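Side-chain contacts in solute Binding Protein, BlMnBP1 in complex with mannotriose (Bifidobacterium, PDB 6FUV), which probably captures manno-oligosaccharides such as beta-mannotriose and delivers them to an ABC transporter for uptake: residues Gly131-Val136 against Asp352-Phe357; Glu180-Gly185 against Gly267-Pro272. All blocks are in the same frame, centred on the assembly; numbering follows the deposited sequence.

Contact 1: residues Gly131-Val136 against Asp352-Phe357; sequences GQTSGV and DTYEHF
T133 and Y354 meet through their hydroxyls: T133 OG1 lies 2.5 Å from Y354 OH, a very short hydrogen bond to be taken with caution, since the threonine proton has another acceptor within reach. The two side chains come from opposite directions. In T133 the hydroxyl stands between the backbone N and the carbonyl carbon (chi1 59°), which places OG1 at the edge of the tyrosine ring and near its plane, while the methyl CG2 packs 3.6 Å from Y354 CE2. F357 backs this tight end. One face of its ring takes Y354 CD2, 3.6 Å above the plane and offset toward the rim, and Y286 has its ring nearly parallel to that of F357. A water lies at the tyrosine edge, in plane; it accepts from Y354 OH at 2.6 Å and donates to G131 O at 2.7 Å. The other side of segment 352-357 is looser: D352 and E355 are exposed and H356 partly so, with E355 CG over the centre of the imidazole face. Around T133 and S134 the chain passes from strand 123-132 of one sheet to strand 135-139 of another, consistent with an interdomain crossover of a periplasmic-type binding protein. T133 OG1 is also hydrogen-bonded to Y286 OH, and the three hydroxyls and the water are consistent with a chain of polar contacts that ties Y354 to G131 O.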
loop_
_atom_site.group_PDB
_atom_site.type_symbol
_atom_site.label_atom_id
_atom_site.label_comp_id
_atom_site.label_asym_id
_atom_site.label_seq_id
_atom_site.Cartn_x
_atom_site.Cartn_y
_atom_site.Cartn_z
ATOM N N GLY A 131 -8.036 -1.343 4.970
ATOM C CA GLY A 131 -7.100 -2.439 4.983
ATOM C C GLY A 131 -6.722 -2.840 3.566
ATOM O O GLY A 131 -7.558 -2.884 2.666
ATOM N N GLN A 132 -5.444 -3.158 3.378
ATOM C CA GLN A 132 -4.953 -3.466 2.046
ATOM C C GLN A 132 -4.202 -4.790 2.032
ATOM O O GLN A 132 -3.591 -5.213 3.033
ATOM C CB GLN A 132 -4.050 -2.338 1.504
ATOM C CG GLN A 132 -4.845 -1.185 0.896
ATOM C CD GLN A 132 -5.658 -1.584 -0.315
ATOM O OE1 GLN A 132 -5.167 -2.206 -1.209
ATOM N NE2 GLN A 132 -6.914 -1.210 -0.334
ATOM N N THR A 133 -4.295 -5.440 0.878
ATOM C CA THR A 133 -3.396 -6.513 0.502
ATOM C C THR A 133 -2.712 -6.124 -0.805
ATOM O O THR A 133 -3.144 -5.205 -1.510
ATOM C CB THR A 133 -4.113 -7.841 0.285
ATOM O OG1 THR A 133 -5.105 -7.709 -0.740
ATOM C CG2 THR A 133 -4.790 -8.325 1.523
ATOM N N SER A 134 -1.665 -6.856 -1.182
ATOM C CA SER A 134 -1.033 -6.721 -2.489
ATOM C C SER A 134 -1.137 -8.017 -3.271
ATOM O O SER A 134 -0.919 -9.100 -2.732
ATOM C CB SER A 134 0.456 -6.360 -2.309
ATOM O OG SER A 134 0.554 -5.302 -1.399
ATOM N N GLY A 135 -1.375 -7.887 -4.536
ATOM C CA GLY A 135 -1.611 -9.033 -5.409
ATOM C C GLY A 135 -1.234 -8.741 -6.846
ATOM O O GLY A 135 -0.251 -8.037 -7.104
ATOM N N VAL A 136 -2.048 -9.230 -7.790
ATOM C CA VAL A 136 -1.902 -8.907 -9.205
ATOM C C VAL A 136 -3.267 -8.567 -9.791
ATOM O O VAL A 136 -4.213 -9.363 -9.703
ATOM C CB VAL A 136 -1.280 -10.054 -10.013
ATOM C CG1 VAL A 136 -1.070 -9.670 -11.430
ATOM C CG2 VAL A 136 0.031 -10.493 -9.389
ATOM N N ASP A 352 -16.172 -7.395 -2.969
ATOM C CA ASP A 352 -16.014 -8.445 -3.965
ATOM C C ASP A 352 -14.619 -8.478 -4.554
ATOM O O ASP A 352 -14.308 -9.387 -5.324
ATOM C CB ASP A 352 -17.044 -8.255 -5.086
ATOM C CG ASP A 352 -16.771 -7.042 -5.924
ATOM O OD1 ASP A 352 -16.497 -5.959 -5.356
ATOM O OD2 ASP A 352 -16.797 -7.172 -7.175
ATOM N N THR A 353 -13.771 -7.508 -4.210
ATOM C CA THR A 353 -12.407 -7.476 -4.700
ATOM C C THR A 353 -11.657 -8.744 -4.356
ATOM O O THR A 353 -10.670 -9.047 -5.012
ATOM C CB THR A 353 -11.651 -6.271 -4.082
ATOM O OG1 THR A 353 -12.504 -5.119 -4.067
ATOM C CG2 THR A 353 -10.396 -5.999 -4.818
ATOM N N TYR A 354 -12.077 -9.485 -3.330
ATOM C CA TYR A 354 -11.322 -10.639 -2.854
ATOM C C TYR A 354 -11.957 -11.964 -3.259
ATOM O O TYR A 354 -11.815 -12.962 -2.574
ATOM C CB TYR A 354 -11.172 -10.565 -1.331
ATOM C CG TYR A 354 -10.147 -9.570 -0.896
ATOM C CD1 TYR A 354 -10.473 -8.240 -0.751
ATOM C CD2 TYR A 354 -8.817 -9.958 -0.659
ATOM C CE1 TYR A 354 -9.502 -7.311 -0.405
ATOM C CE2 TYR A 354 -7.889 -9.042 -0.265
ATOM C CZ TYR A 354 -8.231 -7.710 -0.158
ATOM O OH TYR A 354 -7.225 -6.763 0.180
ATOM N N GLU A 355 -12.646 -12.018 -4.369
ATOM C CA GLU A 355 -13.372 -13.251 -4.676
ATOM C C GLU A 355 -12.473 -14.378 -5.184
ATOM O O GLU A 355 -12.918 -15.526 -5.247
ATOM C CB GLU A 355 -14.477 -12.983 -5.697
ATOM C CG GLU A 355 -14.080 -13.100 -7.135
ATOM C CD GLU A 355 -15.264 -12.759 -8.075
ATOM O OE1 GLU A 355 -16.422 -12.741 -7.578
ATOM O OE2 GLU A 355 -15.024 -12.517 -9.292
ATOM N N HIS A 356 -11.211 -14.107 -5.497
ATOM C CA HIS A 356 -10.249 -15.166 -5.782
ATOM C C HIS A 356 -9.347 -15.479 -4.594
ATOM O O HIS A 356 -8.333 -16.134 -4.758
ATOM C CB HIS A 356 -9.406 -14.777 -6.983
ATOM C CG HIS A 356 -10.199 -14.528 -8.207
ATOM N ND1 HIS A 356 -10.942 -15.508 -8.812
ATOM C CD2 HIS A 356 -10.359 -13.415 -8.947
ATOM C CE1 HIS A 356 -11.537 -15.010 -9.878
ATOM N NE2 HIS A 356 -11.183 -13.746 -9.992
ATOM N N PHE A 357 -9.688 -15.018 -3.406
ATOM C CA PHE A 357 -8.868 -15.154 -2.210
ATOM C C PHE A 357 -9.483 -16.118 -1.203
ATOM O O PHE A 357 -9.052 -16.148 -0.050
ATOM C CB PHE A 357 -8.665 -13.764 -1.562
ATOM C CG PHE A 357 -7.559 -12.962 -2.173
ATOM C CD1 PHE A 357 -7.627 -12.558 -3.477
ATOM C CD2 PHE A 357 -6.433 -12.650 -1.453
ATOM C CE1 PHE A 357 -6.583 -11.857 -4.054
ATOM C CE2 PHE A 357 -5.386 -11.943 -2.026
ATOM C CZ PHE A 357 -5.465 -11.532 -3.313
HETATM O O HOH W 1 -8.283 -4.368 0.512
#

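Contact 2: residues Glu180-Gly185 against Gly267-Pro272; sequences EEWAMG and GAWAVP. With BMA (beta-D-mannopyranose), chain B; BMA (beta-D-mannopyranose), chain C; BMA (beta-D-mannopyranose), chain D.
W182 belongs to the short helix 181-185, for which E180 is the N-cap and whose M184 N bonds back to E180 O at 3.1 Å; W269 is the third residue of a type I turn, G267 to A270, that leads into helix 270-275. The backbones stay far apart, with W182 CA 13.7 Å from W269 CA, and the two indoles bridge the gap. In both tryptophans CG sits between the backbone N and the carbonyl carbon, the same first torsion by which each indole presents a face to the sugar. They touch at their six-membered rings, W182 CZ3 lying 3.9 Å from W269 CH2 near the plane of the W269 ring. The pairing is oblique, with planes at 63°. Both faces meet the same sugar, the middle mannose of the trisaccharide: its C2 lies 3.6 Å above the centre of the W182 ring, and its C5 is 3.4 Å above the W269 ring toward the rim. Behind the rings, E180 CB and A183 CB pad the opposite face of W182, and A270 CB and G267 O that of W269. W182 NE1 makes a weak, bent bond to E180 OE1 (2.8 Å, 117°), and W249 meets W182 edge-to-face. W269 NE1 comes 3.2 Å from O2 of the mannose at the non-reducing end. E250, K253, Q273 and other residues hydrogen-bond the glycan, so recognition here combines polar grip on hydroxyls with CH-pi packing of carbon-bound hydrogens on two tilted aromatic plates.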
loop_
_atom_site.group_PDB
_atom_site.type_symbol
_atom_site.label_atom_id
_atom_site.label_comp_id
_atom_site.label_asym_id
_atom_site.label_seq_id
_atom_site.Cartn_x
_atom_site.Cartn_y
_atom_site.Cartn_z
ATOM N N GLU A 180 6.875 5.376 -12.477
ATOM C CA GLU A 180 6.326 5.767 -11.186
ATOM C C GLU A 180 7.151 5.068 -10.120
ATOM O O GLU A 180 7.129 3.849 -10.011
ATOM C CB GLU A 180 4.846 5.411 -11.078
ATOM C CG GLU A 180 3.976 6.134 -12.037
ATOM C CD GLU A 180 3.759 7.603 -11.702
ATOM O OE1 GLU A 180 3.868 7.962 -10.538
ATOM O OE2 GLU A 180 3.465 8.408 -12.624
ATOM N N GLU A 181 7.867 5.845 -9.330
ATOM C CA GLU A 181 8.691 5.250 -8.293
ATOM C C GLU A 181 7.844 4.471 -7.287
ATOM O O GLU A 181 8.237 3.402 -6.841
ATOM C CB GLU A 181 9.517 6.336 -7.596
ATOM C CG GLU A 181 10.813 5.757 -6.985
ATOM C CD GLU A 181 11.503 6.694 -5.949
ATOM O OE1 GLU A 181 12.016 6.155 -4.917
ATOM O OE2 GLU A 181 11.521 7.937 -6.184
ATOM N N TRP A 182 6.730 5.034 -6.849
ATOM C CA TRP A 182 5.849 4.325 -5.923
ATOM C C TRP A 182 5.399 2.992 -6.517
ATOM O O TRP A 182 5.281 1.994 -5.806
ATOM C CB TRP A 182 4.630 5.203 -5.523
ATOM C CG TRP A 182 3.714 5.604 -6.624
ATOM C CD1 TRP A 182 3.699 6.786 -7.278
ATOM C CD2 TRP A 182 2.733 4.792 -7.242
ATOM N NE1 TRP A 182 2.737 6.784 -8.229
ATOM C CE2 TRP A 182 2.141 5.554 -8.241
ATOM C CE3 TRP A 182 2.278 3.494 -7.033
ATOM C CZ2 TRP A 182 1.143 5.042 -9.076
ATOM C CZ3 TRP A 182 1.284 3.010 -7.835
ATOM C CH2 TRP A 182 0.730 3.779 -8.850
ATOM N N ALA A 183 5.156 2.961 -7.820
ATOM C CA ALA A 183 4.682 1.727 -8.430
ATOM C C ALA A 183 5.788 0.686 -8.400
ATOM O O ALA A 183 5.537 -0.502 -8.220
ATOM C CB ALA A 183 4.225 1.995 -9.869
ATOM N N MET A 184 7.029 1.119 -8.570
ATOM C CA MET A 184 8.141 0.185 -8.452
ATOM C C MET A 184 8.385 -0.201 -7.001
ATOM O O MET A 184 8.609 -1.369 -6.693
ATOM C CB MET A 184 9.387 0.785 -9.072
ATOM C CG MET A 184 9.307 0.893 -10.603
ATOM S SD MET A 184 10.096 -0.438 -11.528
ATOM C CE MET A 184 8.754 -1.627 -11.488
ATOM N N GLY A 185 8.352 0.768 -6.091
ATOM C CA GLY A 185 8.567 0.466 -4.702
ATOM C C GLY A 185 7.547 -0.474 -4.128
ATOM O O GLY A 185 7.815 -1.104 -3.118
ATOM N N GLY A 267 -1.597 -3.438 -5.389
ATOM C CA GLY A 267 -2.501 -3.778 -4.309
ATOM C C GLY A 267 -3.968 -3.727 -4.718
ATOM O O GLY A 267 -4.316 -3.277 -5.821
ATOM N N ALA A 268 -4.820 -4.188 -3.787
ATOM C CA ALA A 268 -6.245 -4.287 -4.066
ATOM C C ALA A 268 -6.854 -2.925 -4.305
ATOM O O ALA A 268 -7.901 -2.835 -4.952
ATOM C CB ALA A 268 -6.938 -4.951 -2.907
ATOM N N TRP A 269 -6.243 -1.864 -3.765
ATOM C CA TRP A 269 -6.764 -0.519 -3.957
ATOM C C TRP A 269 -6.827 -0.185 -5.426
ATOM O O TRP A 269 -7.648 0.616 -5.829
ATOM C CB TRP A 269 -5.875 0.473 -3.209
ATOM C CG TRP A 269 -4.494 0.448 -3.733
ATOM C CD1 TRP A 269 -3.463 -0.296 -3.273
ATOM C CD2 TRP A 269 -4.002 1.147 -4.879
ATOM N NE1 TRP A 269 -2.332 -0.071 -4.027
ATOM C CE2 TRP A 269 -2.638 0.799 -5.036
ATOM C CE3 TRP A 269 -4.568 2.053 -5.781
ATOM C CZ2 TRP A 269 -1.823 1.334 -6.054
ATOM C CZ3 TRP A 269 -3.772 2.553 -6.789
ATOM C CH2 TRP A 269 -2.426 2.182 -6.931
ATOM N N ALA A 270 -5.987 -0.791 -6.240
ATOM C CA ALA A 270 -5.953 -0.493 -7.663
ATOM C C ALA A 270 -7.083 -1.120 -8.474
ATOM O O ALA A 270 -7.331 -0.679 -9.606
ATOM C CB ALA A 270 -4.644 -0.964 -8.272
ATOM N N VAL A 271 -7.809 -2.090 -7.934
ATOM C CA VAL A 271 -8.745 -2.836 -8.776
ATOM C C VAL A 271 -9.933 -1.952 -9.142
ATOM O O VAL A 271 -10.227 -1.789 -10.328
ATOM C CB VAL A 271 -9.186 -4.138 -8.095
ATOM C CG1 VAL A 271 -10.189 -4.914 -8.982
ATOM C CG2 VAL A 271 -7.973 -5.035 -7.783
ATOM N N PRO A 272 -10.623 -1.318 -8.202
ATOM C CA PRO A 272 -11.747 -0.485 -8.638
ATOM C C PRO A 272 -11.321 0.640 -9.570
ATOM O O PRO A 272 -12.105 0.997 -10.451
ATOM C CB PRO A 272 -12.358 0.017 -7.315
ATOM C CG PRO A 272 -11.306 -0.263 -6.243
ATOM C CD PRO A 272 -10.598 -1.497 -6.745
HETATM C C1 BMA B . -1.329 5.756 -5.572
HETATM C C2 BMA B . 0.086 5.764 -4.935
HETATM C C3 BMA B . 0.287 4.523 -4.188
HETATM C C4 BMA B . -0.875 4.177 -3.231
HETATM C C5 BMA B . -2.227 4.276 -3.932
HETATM C C6 BMA B . -3.397 4.226 -2.949
HETATM O O2 BMA B . 0.214 6.802 -4.004
HETATM O O3 BMA B . 1.519 4.626 -3.501
HETATM O O4 BMA B . -0.683 2.811 -2.753
HETATM O O5 BMA B . -2.293 5.584 -4.603
HETATM O O6 BMA B . -3.210 5.266 -1.937
HETATM C C1 BMA C . -4.090 8.733 -8.794
HETATM C C2 BMA C . -4.593 7.412 -8.210
HETATM C C3 BMA C . -3.817 7.131 -6.903
HETATM C C4 BMA C . -2.305 7.109 -7.218
HETATM C C5 BMA C . -1.889 8.390 -7.953
HETATM C C6 BMA C . -0.398 8.384 -8.396
HETATM O O1 BMA C . -4.774 8.940 -9.957
HETATM O O2 BMA C . -4.311 6.319 -9.099
HETATM O O3 BMA C . -4.309 5.956 -6.293
HETATM O O4 BMA C . -1.478 7.064 -6.048
HETATM O O5 BMA C . -2.734 8.598 -9.110
HETATM O O6 BMA C . -0.029 9.686 -8.835
HETATM C C1 BMA D . -0.441 2.710 -1.346
HETATM C C2 BMA D . -0.878 1.339 -0.864
HETATM C C3 BMA D . -0.520 1.121 0.617
HETATM C C4 BMA D . 0.974 1.528 0.826
HETATM C C5 BMA D . 1.206 2.928 0.308
HETATM C C6 BMA D . 2.636 3.405 0.517
HETATM O O2 BMA D . -0.175 0.357 -1.657
HETATM O O3 BMA D . -0.758 -0.220 1.108
HETATM O O4 BMA D . 1.313 1.496 2.165
HETATM O O5 BMA D . 0.926 2.932 -1.080
HETATM O O6 BMA D . 3.490 2.653 -0.310
#

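How the contacts relate
Contacts 1 and 2 have centres 13 Å apart and are joined directly through A268 and W269. Q132 OE1 lies 2.8 Å from W269 N, probably a hydrogen bond, and T133 O lies 3.0 Å from A268 N in another probable one. Y354 OH also packs 3.6 Å from A268 CB. T133 and Y354 of contact 1 thus lie as a probable second shell behind the turn that presents W269 in contact 2, while Q132 of segment 131-136 reaches the pocket itself: its side chain is about 4 Å from a mannose and about 3 Å from a bound polyethylene glycol, nearest atoms in each case.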